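Local coordinates for protein OXA-46 oxacillinase (Pseudomonas aeruginosa, PDB 3IF6) that probably hydrolyses beta-lactam antibiotics to substituted beta-amino acids, as a serine beta-lactamase of class D, and so belongs to the antibiotic-resistance enzymes, at residues B[39-44]-B[236-241]; B[67-72]-B[212-217]. All blocks are in the same frame, centred on the assembly; numbering follows the deposited sequence.

Overall arrangement
From the N terminus, the chain leaves helix 32-36 and enters strand 42-48 through residues 39-44, the first half of contact 1. It then forms strand 55-58 and reaches 67-72, which carries Ser72. A long excursion, rich in helix, follows before strands 206-213 and 217-226 bring in 212-217, closing contact 2. Only at the end of the next strand, 229-238, does 236-241 return to 39-44 and close contact 1, so the loop of contact 2 lies wholly within that of contact 1. Contact 1 joins neighbouring strands of the main sheet; contact 2 sets the serine-bearing segment against the turn between two of its strands. Thr239 meets Arg216 and Trp213, linking the two.

Contact 1: residues B[39-44]-B[236-241]; sequences QAEGAI and NIDTPN
Gly42 and Ile237 face each other as an antiparallel, non-hydrogen-bonded pair, with Ala43 and Asn236 forming the hydrogen-bonded pair beside it. Around this second pair the bonds are reciprocal: Ala43 N donates to Asn236 O at 3.0 Å and Asn236 N to Ala43 O at 2.8 Å. A third bond, Asp238 N to Glu41 O, is also 3.0 Å long. The same Glu41 oxygen accepts a CA-H...O contact from Ile237 CA, and Asn236 O receives one from Gly42 CA. Having no side chain, Gly42 lets the backbones come close, its CA lying 4.2 Å from Ile237 CA.

Ile237 illustrates how one side chain can serve both a strand partner and a helix. Its CB rests 3.4 Å from Glu41 O. From there the branches part: CG2, anti to the carbonyl carbon, also lies against Glu41 O, with Ala40 CB 4.3 Å from CG2 as its apolar neighbour. CG1 stands between the backbone N and the carbonyl carbon (chi1 44°), turned off from Glu41 O, and neither it nor CD1 at the tip comes into close contact with 39-44; the side chain also packs on helices 247-259 and 32-36.

Asp238 OD2 lies 3.7 Å from Glu41 CB, whereas OD1 forms a salt bridge with Arg63. The pairing would partly neutralise Asp238 and so ease its repulsion with Glu41, whose chain bends at chi2 and carries its carboxylate away. Where the strands diverge, a water accepts from Glu41 N and donates to Asp238 O.

Strand 229-238 thus runs between strands 42-48 and 217-226 of the main sheet, its end 236-238 antiparallel to 42-44 at 173°. Helix 247-259 receives Ala40 on Ile252 and Ile237 on Lys248 and Arg249, and helix 32-36 contributes Phe35 beside Ile237.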
ATOM      1  N   GLN B  39     -23.679  22.103  -3.193  1.00 50.47           N
ATOM      2  CA  GLN B  39     -25.101  21.826  -2.990  1.00 50.34           C
ATOM      3  C   GLN B  39     -25.301  20.415  -2.474  1.00 49.37           C
ATOM      4  O   GLN B  39     -26.084  19.661  -3.051  1.00 48.94           O
ATOM      5  CB  GLN B  39     -25.900  21.998  -4.288  1.00 50.89           C
ATOM      6  CG  GLN B  39     -25.899  23.406  -4.842  1.00 54.51           C
ATOM      7  CD  GLN B  39     -24.488  23.893  -5.129  1.00 58.70           C
ATOM      8  OE1 GLN B  39     -23.945  24.746  -4.402  1.00 62.13           O
ATOM      9  NE2 GLN B  39     -23.867  23.327  -6.158  1.00 58.27           N
ATOM     10  N   ALA B  40     -24.581  20.057  -1.408  1.00 48.32           N
ATOM     11  CA  ALA B  40     -24.646  18.690  -0.872  1.00 47.29           C
ATOM     12  C   ALA B  40     -25.129  18.664   0.564  1.00 46.35           C
ATOM     13  O   ALA B  40     -24.903  19.597   1.316  1.00 46.58           O
ATOM     14  CB  ALA B  40     -23.274  17.956  -1.017  1.00 46.44           C
ATOM     15  N   GLU B  41     -25.801  17.584   0.932  1.00 45.87           N
ATOM     16  CA  GLU B  41     -26.186  17.332   2.307  1.00 45.35           C
ATOM     17  C   GLU B  41     -25.453  16.077   2.786  1.00 44.67           C
ATOM     18  O   GLU B  41     -25.439  15.054   2.090  1.00 44.43           O
ATOM     19  CB  GLU B  41     -27.687  17.069   2.404  1.00 45.42           C
ATOM     20  CG  GLU B  41     -28.578  18.140   1.800  1.00 47.21           C
ATOM     21  CD  GLU B  41     -29.141  19.104   2.831  1.00 48.18           C
ATOM     22  OE1 GLU B  41     -29.198  18.743   4.038  1.00 49.93           O
ATOM     23  OE2 GLU B  41     -29.524  20.225   2.428  1.00 45.45           O
ATOM     24  N   GLY B  42     -24.838  16.163   3.958  1.00 43.21           N
ATOM     25  CA  GLY B  42     -24.405  14.982   4.665  1.00 42.62           C
ATOM     26  C   GLY B  42     -23.555  15.225   5.894  1.00 42.24           C
ATOM     27  O   GLY B  42     -23.750  16.200   6.615  1.00 41.84           O
ATOM     28  N   ALA B  43     -22.600  14.323   6.122  1.00 41.87           N
ATOM     29  CA  ALA B  43     -21.842  14.300   7.363  1.00 41.94           C
ATOM     30  C   ALA B  43     -20.435  13.760   7.160  1.00 42.40           C
ATOM     31  O   ALA B  43     -20.200  12.884   6.339  1.00 41.95           O
ATOM     32  CB  ALA B  43     -22.577  13.471   8.436  1.00 41.27           C
ATOM     33  N   ILE B  44     -19.506  14.289   7.946  1.00 43.08           N
ATOM     34  CA  ILE B  44     -18.169  13.740   8.022  1.00 43.16           C
ATOM     35  C   ILE B  44     -17.745  13.582   9.494  1.00 43.31           C
ATOM     36  O   ILE B  44     -18.061  14.426  10.319  1.00 43.23           O
ATOM     37  CB  ILE B  44     -17.159  14.617   7.228  1.00 43.52           C
ATOM     38  CG1 ILE B  44     -15.816  13.872   7.027  1.00 42.82           C
ATOM     39  CG2 ILE B  44     -16.995  15.977   7.890  1.00 42.64           C
ATOM     40  CD1 ILE B  44     -14.971  14.416   5.888  1.00 41.50           C
ATOM     41  N   ASN B 236     -20.488  10.697   4.554  1.00 34.88           N
ATOM     42  CA  ASN B 236     -21.594  10.341   3.672  1.00 34.34           C
ATOM     43  C   ASN B 236     -22.404  11.544   3.156  1.00 34.21           C
ATOM     44  O   ASN B 236     -22.315  12.663   3.678  1.00 35.13           O
ATOM     45  CB  ASN B 236     -22.439   9.135   4.155  1.00 34.51           C
ATOM     46  CG  ASN B 236     -23.109   9.351   5.526  1.00 36.04           C
ATOM     47  OD1 ASN B 236     -22.890   8.572   6.457  1.00 37.29           O
ATOM     48  ND2 ASN B 236     -23.951  10.372   5.633  1.00 33.95           N
ATOM     49  N   ILE B 237     -23.083  11.352   2.041  1.00 33.02           N
ATOM     50  CA  ILE B 237     -23.864  12.418   1.446  1.00 31.94           C
ATOM     51  C   ILE B 237     -25.049  11.775   0.760  1.00 31.85           C
ATOM     52  O   ILE B 237     -24.961  10.634   0.292  1.00 31.67           O
ATOM     53  CB  ILE B 237     -23.074  13.320   0.440  1.00 32.14           C
ATOM     54  CG1 ILE B 237     -22.197  12.505  -0.523  1.00 31.46           C
ATOM     55  CG2 ILE B 237     -22.262  14.399   1.165  1.00 32.35           C
ATOM     56  CD1 ILE B 237     -21.881  13.252  -1.838  1.00 30.51           C
ATOM     57  N   ASP B 238     -26.172  12.484   0.759  1.00 31.39           N
ATOM     58  CA  ASP B 238     -27.292  12.134  -0.105  1.00 30.81           C
ATOM     59  C   ASP B 238     -26.870  12.345  -1.575  1.00 30.16           C
ATOM     60  O   ASP B 238     -26.016  13.188  -1.881  1.00 28.71           O
ATOM     61  CB  ASP B 238     -28.506  12.986   0.220  1.00 30.31           C
ATOM     62  CG  ASP B 238     -28.987  12.809   1.636  1.00 33.47           C
ATOM     63  OD1 ASP B 238     -29.010  11.679   2.182  1.00 38.14           O
ATOM     64  OD2 ASP B 238     -29.400  13.810   2.219  1.00 37.20           O
ATOM     65  N   THR B 239     -27.456  11.551  -2.470  1.00 29.64           N
ATOM     66  CA  THR B 239     -27.143  11.690  -3.874  1.00 28.92           C
ATOM     67  C   THR B 239     -28.420  11.731  -4.707  1.00 30.27           C
ATOM     68  O   THR B 239     -28.778  10.708  -5.315  1.00 31.21           O
ATOM     69  CB  THR B 239     -26.196  10.565  -4.403  1.00 28.75           C
ATOM     70  OG1 THR B 239     -26.810   9.312  -4.206  1.00 23.84           O
ATOM     71  CG2 THR B 239     -24.820  10.582  -3.748  1.00 24.94           C
ATOM     72  N   PRO B 240     -29.101  12.910  -4.756  1.00 29.99           N
ATOM     73  CA  PRO B 240     -30.325  12.986  -5.508  1.00 29.64           C
ATOM     74  C   PRO B 240     -30.060  13.002  -7.016  1.00 29.85           C
ATOM     75  O   PRO B 240     -30.934  12.591  -7.789  1.00 30.41           O
ATOM     76  CB  PRO B 240     -30.939  14.297  -5.022  1.00 29.00           C
ATOM     77  CG  PRO B 240     -29.748  15.171  -4.773  1.00 28.80           C
ATOM     78  CD  PRO B 240     -28.797  14.209  -4.109  1.00 30.36           C
ATOM     79  N   ASN B 241     -28.866  13.400  -7.412  1.00 30.17           N
ATOM     80  CA  ASN B 241     -28.448  13.415  -8.796  1.00 29.52           C
ATOM     81  C   ASN B 241     -27.715  12.148  -9.174  1.00 29.70           C
ATOM     82  O   ASN B 241     -27.204  12.007 -10.257  1.00 29.31           O
ATOM     83  CB  ASN B 241     -27.672  14.663  -9.138  1.00 29.16           C
ATOM     84  CG  ASN B 241     -28.443  15.896  -8.872  1.00 29.04           C
ATOM     85  OD1 ASN B 241     -29.467  16.102  -9.427  1.00 26.11           O
ATOM     86  ND2 ASN B 241     -27.948  16.713  -8.007  1.00 28.23           N
TER
HETATM   87  O   HOH W   1     -28.071  18.779  -5.508  1.00 41.08           O
HETATM   88  O   HOH W   2     -26.525  15.875  -1.557  1.00 39.01           O

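Contact 2: residues B[67-72]-B[212-217]; sequences RYSPAS and GWEGRF
The Phe217 ring lies between Tyr68 and Glu214. Tyr68 CD1 stands over the centre of one face, 3.6 Å above the plane; Glu214 CB covers the opposite face nearer the rim. Ser69 O approaches the ring edge in plane, 3.3 Å from Phe217 CE1, while also accepting a hydrogen bond from Trp219. The aromatic pair is edge-to-face, Tyr68 presenting its edge, with ring planes inclined at 58° and centroids 4.7 Å apart. Packing is tight at its base, where Tyr68 CB is 3.2 Å from Phe217 CE1. Phe217 CG sits between its own backbone N and carbonyl carbon (chi1 56°), a torsion that directs the ring at 67-72.

Ser69 CB also touches Glu214 CG. The carboxylate beyond is held within its own turn: Arg216 N donates a nearly straight bond of 2.7 Å to Glu214 OE1, and the guanidinium lies with one face over Glu214 CD, giving a charge-only salt bridge from NH2 to OE2. The Trp213 ring has Gly215 N over one face; its NE1 bonds to Thr239 OG1 and only weakly to Gly215 O.

Farther along, Ala71 CB packs 4.0 Å from Trp213 N. One water accepts from both Ser72 N and Trp213 N, 3.0 Å from each. Ser72, probably the acylated nucleophile, opens the Ser-X-X-Lys motif, and its OG is hydrogen-bonded to a tartrate, probably from the crystallisation liquor. Gly212, at the end of strand 206-213, closes the Lys-Thr-Gly motif. The two converging amides, Ser72 N and Trp213 N, are placed as in the oxyanion hole of class D beta-lactamases, here occupied by water.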
ATOM      1  N   ARG B  67     -27.107   5.336  10.986  1.00 43.07           N
ATOM      2  CA  ARG B  67     -26.691   4.180  10.245  1.00 43.05           C
ATOM      3  C   ARG B  67     -27.250   4.124   8.823  1.00 42.42           C
ATOM      4  O   ARG B  67     -28.464   4.209   8.592  1.00 41.98           O
ATOM      5  CB  ARG B  67     -27.094   2.915  10.997  1.00 42.89           C
ATOM      6  CG  ARG B  67     -26.317   2.696  12.273  1.00 43.16           C
ATOM      7  CD  ARG B  67     -26.425   1.241  12.657  1.00 40.84           C
ATOM      8  NE  ARG B  67     -25.768   0.992  13.915  1.00 43.59           N
ATOM      9  CZ  ARG B  67     -26.354   0.468  14.995  1.00 46.66           C
ATOM     10  NH1 ARG B  67     -27.643   0.114  14.992  1.00 47.10           N
ATOM     11  NH2 ARG B  67     -25.633   0.282  16.094  1.00 45.65           N
ATOM     12  N   TYR B  68     -26.316   3.966   7.886  1.00 41.73           N
ATOM     13  CA  TYR B  68     -26.575   3.764   6.466  1.00 39.92           C
ATOM     14  C   TYR B  68     -26.028   2.394   6.005  1.00 39.27           C
ATOM     15  O   TYR B  68     -25.084   1.819   6.604  1.00 38.90           O
ATOM     16  CB  TYR B  68     -25.896   4.884   5.699  1.00 40.16           C
ATOM     17  CG  TYR B  68     -26.420   6.244   6.037  1.00 39.41           C
ATOM     18  CD1 TYR B  68     -27.567   6.729   5.418  1.00 40.45           C
ATOM     19  CD2 TYR B  68     -25.798   7.035   6.991  1.00 40.26           C
ATOM     20  CE1 TYR B  68     -28.093   7.981   5.734  1.00 39.67           C
ATOM     21  CE2 TYR B  68     -26.314   8.302   7.326  1.00 40.16           C
ATOM     22  CZ  TYR B  68     -27.471   8.757   6.684  1.00 40.10           C
ATOM     23  OH  TYR B  68     -27.999  10.002   6.959  1.00 41.56           O
ATOM     24  N   SER B  69     -26.629   1.860   4.953  1.00 38.03           N
ATOM     25  CA  SER B  69     -26.059   0.713   4.283  1.00 37.47           C
ATOM     26  C   SER B  69     -24.632   1.046   3.817  1.00 36.22           C
ATOM     27  O   SER B  69     -24.431   2.082   3.191  1.00 36.57           O
ATOM     28  CB  SER B  69     -26.923   0.351   3.103  1.00 37.36           C
ATOM     29  OG  SER B  69     -26.406  -0.811   2.506  1.00 39.16           O
ATOM     30  N   PRO B  70     -23.651   0.214   4.132  1.00 35.52           N
ATOM     31  CA  PRO B  70     -22.261   0.440   3.747  1.00 34.00           C
ATOM     32  C   PRO B  70     -21.989   0.416   2.249  1.00 33.39           C
ATOM     33  O   PRO B  70     -21.175   1.124   1.737  1.00 32.87           O
ATOM     34  CB  PRO B  70     -21.524  -0.670   4.479  1.00 32.99           C
ATOM     35  CG  PRO B  70     -22.413  -1.623   4.659  1.00 34.15           C
ATOM     36  CD  PRO B  70     -23.731  -1.006   4.924  1.00 35.46           C
ATOM     37  N   ALA B  71     -22.708  -0.440   1.568  1.00 33.19           N
ATOM     38  CA  ALA B  71     -22.522  -0.693   0.171  1.00 32.91           C
ATOM     39  C   ALA B  71     -21.126  -1.231  -0.087  1.00 32.73           C
ATOM     40  O   ALA B  71     -20.747  -2.164   0.531  1.00 31.74           O
ATOM     41  CB  ALA B  71     -22.809   0.514  -0.607  1.00 33.13           C
ATOM     42  N   SER B  72     -20.386  -0.651  -1.008  1.00 33.10           N
ATOM     43  CA  SER B  72     -19.061  -1.131  -1.336  1.00 32.69           C
ATOM     44  C   SER B  72     -18.010  -0.852  -0.304  1.00 32.49           C
ATOM     45  O   SER B  72     -16.946  -1.339  -0.419  1.00 32.94           O
ATOM     46  CB  SER B  72     -18.631  -0.759  -2.742  1.00 32.91           C
ATOM     47  OG  SER B  72     -19.260  -1.585  -3.692  1.00 32.57           O
ATOM     48  N   GLY B 212     -18.341   4.516  -1.631  1.00 28.98           N
ATOM     49  CA  GLY B 212     -19.574   3.722  -1.460  1.00 28.86           C
ATOM     50  C   GLY B 212     -20.718   4.419  -2.171  1.00 28.72           C
ATOM     51  O   GLY B 212     -20.729   5.635  -2.250  1.00 28.97           O
ATOM     52  N   TRP B 213     -21.659   3.663  -2.729  1.00 28.69           N
ATOM     53  CA  TRP B 213     -22.851   4.281  -3.344  1.00 28.95           C
ATOM     54  C   TRP B 213     -24.008   3.294  -3.303  1.00 29.43           C
ATOM     55  O   TRP B 213     -23.979   2.248  -3.990  1.00 28.70           O
ATOM     56  CB  TRP B 213     -22.626   4.796  -4.782  1.00 28.02           C
ATOM     57  CG  TRP B 213     -23.859   5.515  -5.332  1.00 28.91           C
ATOM     58  CD1 TRP B 213     -24.610   6.446  -4.673  1.00 26.67           C
ATOM     59  CD2 TRP B 213     -24.471   5.373  -6.649  1.00 28.41           C
ATOM     60  NE1 TRP B 213     -25.626   6.890  -5.476  1.00 25.93           N
ATOM     61  CE2 TRP B 213     -25.596   6.232  -6.675  1.00 26.84           C
ATOM     62  CE3 TRP B 213     -24.196   4.579  -7.783  1.00 28.13           C
ATOM     63  CZ2 TRP B 213     -26.451   6.343  -7.801  1.00 26.51           C
ATOM     64  CZ3 TRP B 213     -25.044   4.695  -8.919  1.00 26.53           C
ATOM     65  CH2 TRP B 213     -26.152   5.581  -8.909  1.00 27.16           C
ATOM     66  N   GLU B 214     -25.006   3.659  -2.488  1.00 29.80           N
ATOM     67  CA  GLU B 214     -26.189   2.851  -2.216  1.00 29.92           C
ATOM     68  C   GLU B 214     -27.278   3.170  -3.249  1.00 29.46           C
ATOM     69  O   GLU B 214     -28.109   2.338  -3.539  1.00 29.42           O
ATOM     70  CB  GLU B 214     -26.648   3.106  -0.761  1.00 30.71           C
ATOM     71  CG  GLU B 214     -27.903   2.354  -0.266  1.00 30.15           C
ATOM     72  CD  GLU B 214     -29.250   3.004  -0.665  1.00 32.00           C
ATOM     73  OE1 GLU B 214     -29.321   4.181  -1.142  1.00 31.60           O
ATOM     74  OE2 GLU B 214     -30.264   2.300  -0.493  1.00 31.10           O
ATOM     75  N   GLY B 215     -27.228   4.359  -3.843  1.00 29.14           N
ATOM     76  CA  GLY B 215     -28.326   4.867  -4.660  1.00 29.06           C
ATOM     77  C   GLY B 215     -28.827   6.197  -4.141  1.00 30.04           C
ATOM     78  O   GLY B 215     -28.764   7.205  -4.853  1.00 29.65           O
ATOM     79  N   ARG B 216     -29.341   6.211  -2.909  1.00 31.23           N
ATOM     80  CA  ARG B 216     -29.851   7.477  -2.305  1.00 33.45           C
ATOM     81  C   ARG B 216     -28.739   8.261  -1.635  1.00 32.71           C
ATOM     82  O   ARG B 216     -28.857   9.464  -1.447  1.00 33.57           O
ATOM     83  CB  ARG B 216     -30.989   7.235  -1.301  1.00 33.05           C
ATOM     84  CG  ARG B 216     -32.260   6.631  -1.905  1.00 36.02           C
ATOM     85  CD  ARG B 216     -33.195   5.967  -0.845  1.00 37.10           C
ATOM     86  NE  ARG B 216     -32.483   5.275   0.249  1.00 46.04           N
ATOM     87  CZ  ARG B 216     -32.568   3.961   0.520  1.00 49.25           C
ATOM     88  NH1 ARG B 216     -33.337   3.153  -0.218  1.00 51.67           N
ATOM     89  NH2 ARG B 216     -31.886   3.440   1.538  1.00 48.29           N
ATOM     90  N   PHE B 217     -27.659   7.576  -1.275  1.00 32.68           N
ATOM     91  CA  PHE B 217     -26.509   8.209  -0.630  1.00 32.61           C
ATOM     92  C   PHE B 217     -25.212   7.498  -0.987  1.00 31.90           C
ATOM     93  O   PHE B 217     -25.233   6.368  -1.461  1.00 31.40           O
ATOM     94  CB  PHE B 217     -26.682   8.249   0.890  1.00 33.05           C
ATOM     95  CG  PHE B 217     -26.908   6.908   1.494  1.00 34.63           C
ATOM     96  CD1 PHE B 217     -25.812   6.137   1.936  1.00 36.22           C
ATOM     97  CD2 PHE B 217     -28.215   6.390   1.600  1.00 35.68           C
ATOM     98  CE1 PHE B 217     -26.003   4.870   2.460  1.00 36.61           C
ATOM     99  CE2 PHE B 217     -28.425   5.131   2.120  1.00 37.61           C
ATOM    100  CZ  PHE B 217     -27.318   4.364   2.565  1.00 37.00           C
TER
HETATM  101  O   HOH W   3     -21.206   0.828  -3.494  1.00 24.59           O